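Local atomic coordinates of GTPase HflX (Sulfolobus solfataricus P2, PDB entry 2QTF), a protein that hydrolyses GTP specifically, associates with the 50S ribosomal subunit and may act in protein synthesis or ribosome biogenesis. Residues 59-64 against 87-92; 4-9 against 18-23. One frame throughout, in Å; residues are numbered along the deposited sequence.

How the contacts relate
Both contacts lie in the N-terminal region of HflX. Their centres are about 8 Å apart, on the same side of the centre of the chain. Contact 2 comes first and closes before contact 1 opens. Each sets a helix against a strand of one parallel four-stranded sheet, in which strands 2-7 and 59-62 are neighbours. A probable backbone hydrogen bond, Ile61 N to Ala5 O at 2.9 Å, links the strands. Ile61 CD1 also packs on Ala4 CB at 3.4 Å. Helices 13-22 and 86-97 meet through Val20 and Leu89. Ile61 touches both of these residues, so the two contacts form one continuous apolar layer over the sheet.

Contact 1: residues 59-64 against 87-92; sequences TLIIFE and ILLLLE. With CD (cadmium ion), chain B.
Leu89 of helix 86-97 packs against Ile61 and Phe63, and these apolar touches make up the contact. One methyl, Leu89 CD2, makes both contacts. Leu89 CD2 sits 4.2 Å from Ile61 CG2. The distance from Leu89 CD2 to Phe63 CD1 is 4.0 Å. The methyl meets the phenyl ring at the edge, near the ring plane, and not over a face. The Leu89 side chain lies roughly perpendicular to both Ile61 and Phe63. CB of Leu89 points toward the strand. CG lies anti to the backbone N (chi1 169°), and this places CD2 between Ile61 and Phe63. Ile61 and Leu89 are also the pair of closest CA atoms, 7.6 Å apart. All three residues are buried, and no hydrogen bond joins the segments.

The polar interactions lie within the segments or beside them. Phe63 is the centre of an inverse gamma turn, with a weak bond from Glu64 N to Ile62 O (2.9 Å). The turn begins at Ile62, the last residue of strand 59-62. On the helix, Glu92 bends at its second torsion (chi2 81°) and binds a cadmium ion with both carboxylate oxygens. Glu92 OE1 is 2.4 Å from the cadmium ion. Glu92 OE2 is 2.2 Å from the cadmium ion. Two waters are also bound to it.

Around the contact, Ala16 and Leu19 of helix 13-22 touch Phe63. Ile87, Leu88 and Leu91 of helix 86-97 touch helix 101-121. This is the hydrophobic helix-on-sheet packing of an alpha/beta domain, here joining an inner strand of the parallel N-terminal sheet to helix 86-97.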
loop_
_atom_site.group_PDB
_atom_site.type_symbol
_atom_site.label_atom_id
_atom_site.label_comp_id
_atom_site.label_asym_id
_atom_site.label_seq_id
_atom_site.Cartn_x
_atom_site.Cartn_y
_atom_site.Cartn_z
ATOM N N THR A 59 19.222 -1.075 -1.061
ATOM C CA THR A 59 18.503 -0.766 0.179
ATOM C C THR A 59 18.349 -1.987 1.080
ATOM O O THR A 59 18.029 -3.082 0.615
ATOM C CB THR A 59 17.040 -0.193 -0.145
ATOM O OG1 THR A 59 17.181 0.959 -1.006
ATOM C CG2 THR A 59 16.179 0.119 1.134
ATOM N N LEU A 60 18.539 -1.753 2.378
ATOM C CA LEU A 60 18.260 -2.812 3.378
ATOM C C LEU A 60 16.873 -2.580 3.989
ATOM O O LEU A 60 16.587 -1.498 4.402
ATOM C CB LEU A 60 19.304 -2.735 4.488
ATOM C CG LEU A 60 19.119 -3.629 5.700
ATOM C CD1 LEU A 60 18.965 -5.096 5.284
ATOM C CD2 LEU A 60 20.335 -3.384 6.707
ATOM N N ILE A 61 16.008 -3.595 3.980
ATOM C CA ILE A 61 14.709 -3.432 4.587
ATOM C C ILE A 61 14.523 -4.489 5.673
ATOM O O ILE A 61 14.685 -5.674 5.399
ATOM C CB ILE A 61 13.543 -3.524 3.506
ATOM C CG1 ILE A 61 13.764 -2.419 2.439
ATOM C CG2 ILE A 61 12.140 -3.346 4.196
ATOM C CD1 ILE A 61 12.815 -2.573 1.221
ATOM N N ILE A 62 14.210 -4.037 6.881
ATOM C CA ILE A 62 14.007 -4.951 8.009
ATOM C C ILE A 62 12.549 -4.860 8.425
ATOM O O ILE A 62 12.051 -3.805 8.792
ATOM C CB ILE A 62 15.006 -4.637 9.126
ATOM C CG1 ILE A 62 16.490 -4.934 8.624
ATOM C CG2 ILE A 62 14.652 -5.491 10.349
ATOM C CD1 ILE A 62 17.525 -4.228 9.487
ATOM N N PHE A 63 11.817 -5.955 8.289
ATOM C CA PHE A 63 10.427 -5.889 8.622
ATOM C C PHE A 63 10.198 -6.055 10.116
ATOM O O PHE A 63 9.649 -7.052 10.504
ATOM C CB PHE A 63 9.617 -6.888 7.768
ATOM C CG PHE A 63 8.159 -6.508 7.633
ATOM C CD1 PHE A 63 7.758 -5.396 6.874
ATOM C CD2 PHE A 63 7.178 -7.229 8.337
ATOM C CE1 PHE A 63 6.366 -5.065 6.790
ATOM C CE2 PHE A 63 5.809 -6.932 8.241
ATOM C CZ PHE A 63 5.394 -5.864 7.474
ATOM N N GLU A 64 10.571 -5.055 10.913
ATOM C CA GLU A 64 10.422 -5.027 12.365
ATOM C C GLU A 64 10.524 -3.562 12.696
ATOM O O GLU A 64 10.946 -2.770 11.848
ATOM C CB GLU A 64 11.648 -5.705 13.031
ATOM C CG GLU A 64 11.330 -6.912 13.925
ATOM C CD GLU A 64 10.250 -6.677 14.988
ATOM O OE1 GLU A 64 9.724 -7.708 15.487
ATOM O OE2 GLU A 64 9.908 -5.502 15.324
ATOM N N ILE A 87 8.218 0.764 9.940
ATOM C CA ILE A 87 7.627 2.117 9.968
ATOM C C ILE A 87 8.060 2.938 8.754
ATOM O O ILE A 87 7.232 3.491 8.106
ATOM C CB ILE A 87 7.860 2.845 11.316
ATOM C CG1 ILE A 87 7.102 2.031 12.396
ATOM C CG2 ILE A 87 7.535 4.335 11.250
ATOM C CD1 ILE A 87 6.679 2.735 13.496
ATOM N N LEU A 88 9.346 3.054 8.524
ATOM C CA LEU A 88 9.840 3.850 7.400
ATOM C C LEU A 88 9.401 3.223 6.056
ATOM O O LEU A 88 9.128 3.963 5.098
ATOM C CB LEU A 88 11.376 3.973 7.497
ATOM C CG LEU A 88 11.932 4.871 8.644
ATOM C CD1 LEU A 88 13.485 4.991 8.462
ATOM C CD2 LEU A 88 11.236 6.220 8.669
ATOM N N LEU A 89 9.284 1.907 5.972
ATOM C CA LEU A 89 8.802 1.275 4.747
ATOM C C LEU A 89 7.368 1.704 4.462
ATOM O O LEU A 89 6.970 2.004 3.310
ATOM C CB LEU A 89 8.928 -0.296 4.822
ATOM C CG LEU A 89 8.209 -1.105 3.682
ATOM C CD1 LEU A 89 8.936 -0.902 2.389
ATOM C CD2 LEU A 89 8.019 -2.669 3.926
ATOM N N LEU A 90 6.508 1.618 5.471
ATOM C CA LEU A 90 5.074 1.957 5.181
ATOM C C LEU A 90 4.991 3.451 4.896
ATOM O O LEU A 90 4.154 3.847 4.065
ATOM C CB LEU A 90 4.148 1.654 6.410
ATOM C CG LEU A 90 4.086 0.164 6.732
ATOM C CD1 LEU A 90 3.382 -0.231 8.093
ATOM C CD2 LEU A 90 3.519 -0.624 5.615
ATOM N N LEU A 91 5.798 4.294 5.585
ATOM C CA LEU A 91 5.764 5.731 5.264
ATOM C C LEU A 91 6.225 5.977 3.790
ATOM O O LEU A 91 5.691 6.858 3.085
ATOM C CB LEU A 91 6.618 6.609 6.262
ATOM C CG LEU A 91 5.914 6.697 7.659
ATOM C CD1 LEU A 91 6.969 7.205 8.636
ATOM C CD2 LEU A 91 4.667 7.636 7.455
ATOM N N GLU A 92 7.232 5.206 3.337
ATOM C CA GLU A 92 7.599 5.246 1.864
ATOM C C GLU A 92 6.429 4.901 0.910
ATOM O O GLU A 92 6.201 5.636 -0.058
ATOM C CB GLU A 92 8.852 4.325 1.606
ATOM C CG GLU A 92 9.318 4.439 0.127
ATOM C CD GLU A 92 10.187 5.728 -0.027
ATOM O OE1 GLU A 92 10.539 6.298 1.078
ATOM O OE2 GLU A 92 10.584 6.126 -1.182
HETATM CD CD CD B . 11.927 7.696 -0.351
HETATM O O HOH W 1 12.920 7.775 1.918
HETATM O O HOH W 2 13.611 5.710 -0.508
#

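Contact 2: residues 4-9 against 18-23; sequences AALFVS and ALVEGA
Leu6 and Ala4, two residues apart on strand 2-7, share one partner on helix 13-22, Val20. The strand and helix are the first two elements of a beta-alpha-beta unit, which strand 25-31 completes. Each methyl of Val20 has its own partner. Val20 CG2 meets Leu6 CD1 at 4.1 Å. Val20 CG1 meets Ala4 CB at 4.3 Å. The Leu6 and Val20 side chains run antiparallel and overlap side by side, methyl on methyl. Val20 holds CG1 anti to the backbone N (chi1 169°), which leaves CG2 beside that N and turned to Leu6. Ala4 and Leu6 both point their CB toward the helix. The CA atoms of Ala4 and Val20 are the closest pair, 8.2 Å apart. The three residues are buried and meet through apolar groups alone.

Further out, Ala16 and Ile17 also touch Leu6, and Tyr25 and Val27 of strand 25-31 also touch Val20. Strand 2-7 lies between strands 25-31 and 59-62, with backbone hydrogen bonds to both. On the outer flank of the helix, Ala18 touches Asn189, a residue of the inferred GTP-binding loop. The Val20 side chain is about 10 Å from that of Thr188 in the same loop, so the unit lies near the G domain. Gly22 N bonds to Ala18 O. Next, Ala23 N makes two weak bonds, reaching Leu19 O and Val20 O at 3.1 Å each.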
loop_
_atom_site.group_PDB
_atom_site.type_symbol
_atom_site.label_atom_id
_atom_site.label_comp_id
_atom_site.label_asym_id
_atom_site.label_seq_id
_atom_site.Cartn_x
_atom_site.Cartn_y
_atom_site.Cartn_z
ATOM N N ALA A 4 16.120 -4.520 -3.091
ATOM C CA ALA A 4 16.204 -4.528 -1.623
ATOM C C ALA A 4 16.642 -5.917 -1.174
ATOM O O ALA A 4 16.251 -6.938 -1.819
ATOM C CB ALA A 4 14.849 -4.184 -0.985
ATOM N N ALA A 5 17.394 -5.948 -0.073
ATOM C CA ALA A 5 17.566 -7.162 0.732
ATOM C C ALA A 5 16.513 -7.088 1.878
ATOM O O ALA A 5 16.522 -6.091 2.621
ATOM C CB ALA A 5 19.038 -7.197 1.379
ATOM N N LEU A 6 15.637 -8.100 2.016
ATOM C CA LEU A 6 14.523 -8.031 3.015
ATOM C C LEU A 6 14.788 -9.044 4.152
ATOM O O LEU A 6 14.985 -10.217 3.879
ATOM C CB LEU A 6 13.182 -8.314 2.315
ATOM C CG LEU A 6 11.926 -8.485 3.192
ATOM C CD1 LEU A 6 11.624 -7.159 3.911
ATOM C CD2 LEU A 6 10.735 -9.019 2.267
ATOM N N PHE A 7 14.785 -8.590 5.398
ATOM C CA PHE A 7 14.697 -9.471 6.553
ATOM C C PHE A 7 13.321 -9.484 7.121
ATOM O O PHE A 7 12.782 -8.405 7.508
ATOM C CB PHE A 7 15.670 -8.978 7.653
ATOM C CG PHE A 7 17.091 -9.138 7.261
ATOM C CD1 PHE A 7 17.858 -10.157 7.828
ATOM C CD2 PHE A 7 17.642 -8.362 6.227
ATOM C CE1 PHE A 7 19.182 -10.312 7.439
ATOM C CE2 PHE A 7 18.961 -8.537 5.805
ATOM C CZ PHE A 7 19.738 -9.539 6.439
ATOM N N VAL A 8 12.738 -10.679 7.234
ATOM C CA VAL A 8 11.321 -10.812 7.622
ATOM C C VAL A 8 11.050 -12.229 8.187
ATOM O O VAL A 8 11.632 -13.186 7.678
ATOM C CB VAL A 8 10.370 -10.523 6.357
ATOM C CG1 VAL A 8 10.606 -11.513 5.235
ATOM C CG2 VAL A 8 8.886 -10.493 6.706
ATOM N N SER A 9 10.149 -12.365 9.148
ATOM C CA SER A 9 9.763 -13.720 9.661
ATOM C C SER A 9 8.943 -14.461 8.582
ATOM O O SER A 9 8.330 -13.820 7.664
ATOM C CB SER A 9 8.876 -13.516 10.876
ATOM O OG SER A 9 7.592 -13.027 10.423
ATOM N N ALA A 18 4.880 -7.948 -0.681
ATOM C CA ALA A 18 3.865 -7.127 -1.393
ATOM C C ALA A 18 3.950 -5.685 -0.880
ATOM O O ALA A 18 3.858 -4.776 -1.657
ATOM C CB ALA A 18 2.420 -7.771 -1.148
ATOM N N LEU A 19 4.216 -5.442 0.406
ATOM C CA LEU A 19 4.557 -4.035 0.885
ATOM C C LEU A 19 5.840 -3.415 0.231
ATOM O O LEU A 19 5.892 -2.221 -0.162
ATOM C CB LEU A 19 4.658 -4.017 2.389
ATOM C CG LEU A 19 3.353 -4.391 3.111
ATOM C CD1 LEU A 19 3.575 -4.665 4.567
ATOM C CD2 LEU A 19 2.253 -3.213 2.920
ATOM N N VAL A 20 6.929 -4.188 0.189
ATOM C CA VAL A 20 8.154 -3.666 -0.410
ATOM C C VAL A 20 7.935 -3.347 -1.884
ATOM O O VAL A 20 8.464 -2.318 -2.374
ATOM C CB VAL A 20 9.322 -4.707 -0.214
ATOM C CG1 VAL A 20 10.591 -4.345 -1.054
ATOM C CG2 VAL A 20 9.598 -4.821 1.273
ATOM N N GLU A 21 7.206 -4.222 -2.594
ATOM C CA GLU A 21 6.957 -3.906 -4.017
ATOM C C GLU A 21 6.010 -2.644 -4.089
ATOM O O GLU A 21 6.170 -1.804 -4.965
ATOM C CB GLU A 21 6.397 -5.132 -4.771
ATOM C CG GLU A 21 7.394 -6.313 -4.702
ATOM C CD GLU A 21 6.852 -7.584 -5.392
ATOM O OE1 GLU A 21 5.613 -7.735 -5.548
ATOM O OE2 GLU A 21 7.660 -8.436 -5.786
ATOM N N GLY A 22 5.151 -2.418 -3.087
ATOM C CA GLY A 22 4.282 -1.164 -3.135
ATOM C C GLY A 22 5.087 0.120 -2.862
ATOM O O GLY A 22 4.632 1.266 -3.043
ATOM N N ALA A 23 6.291 -0.058 -2.335
ATOM C CA ALA A 23 7.229 1.004 -2.170
ATOM C C ALA A 23 8.223 1.079 -3.356
ATOM O O ALA A 23 9.234 1.734 -3.191
ATOM C CB ALA A 23 8.011 0.860 -0.770
#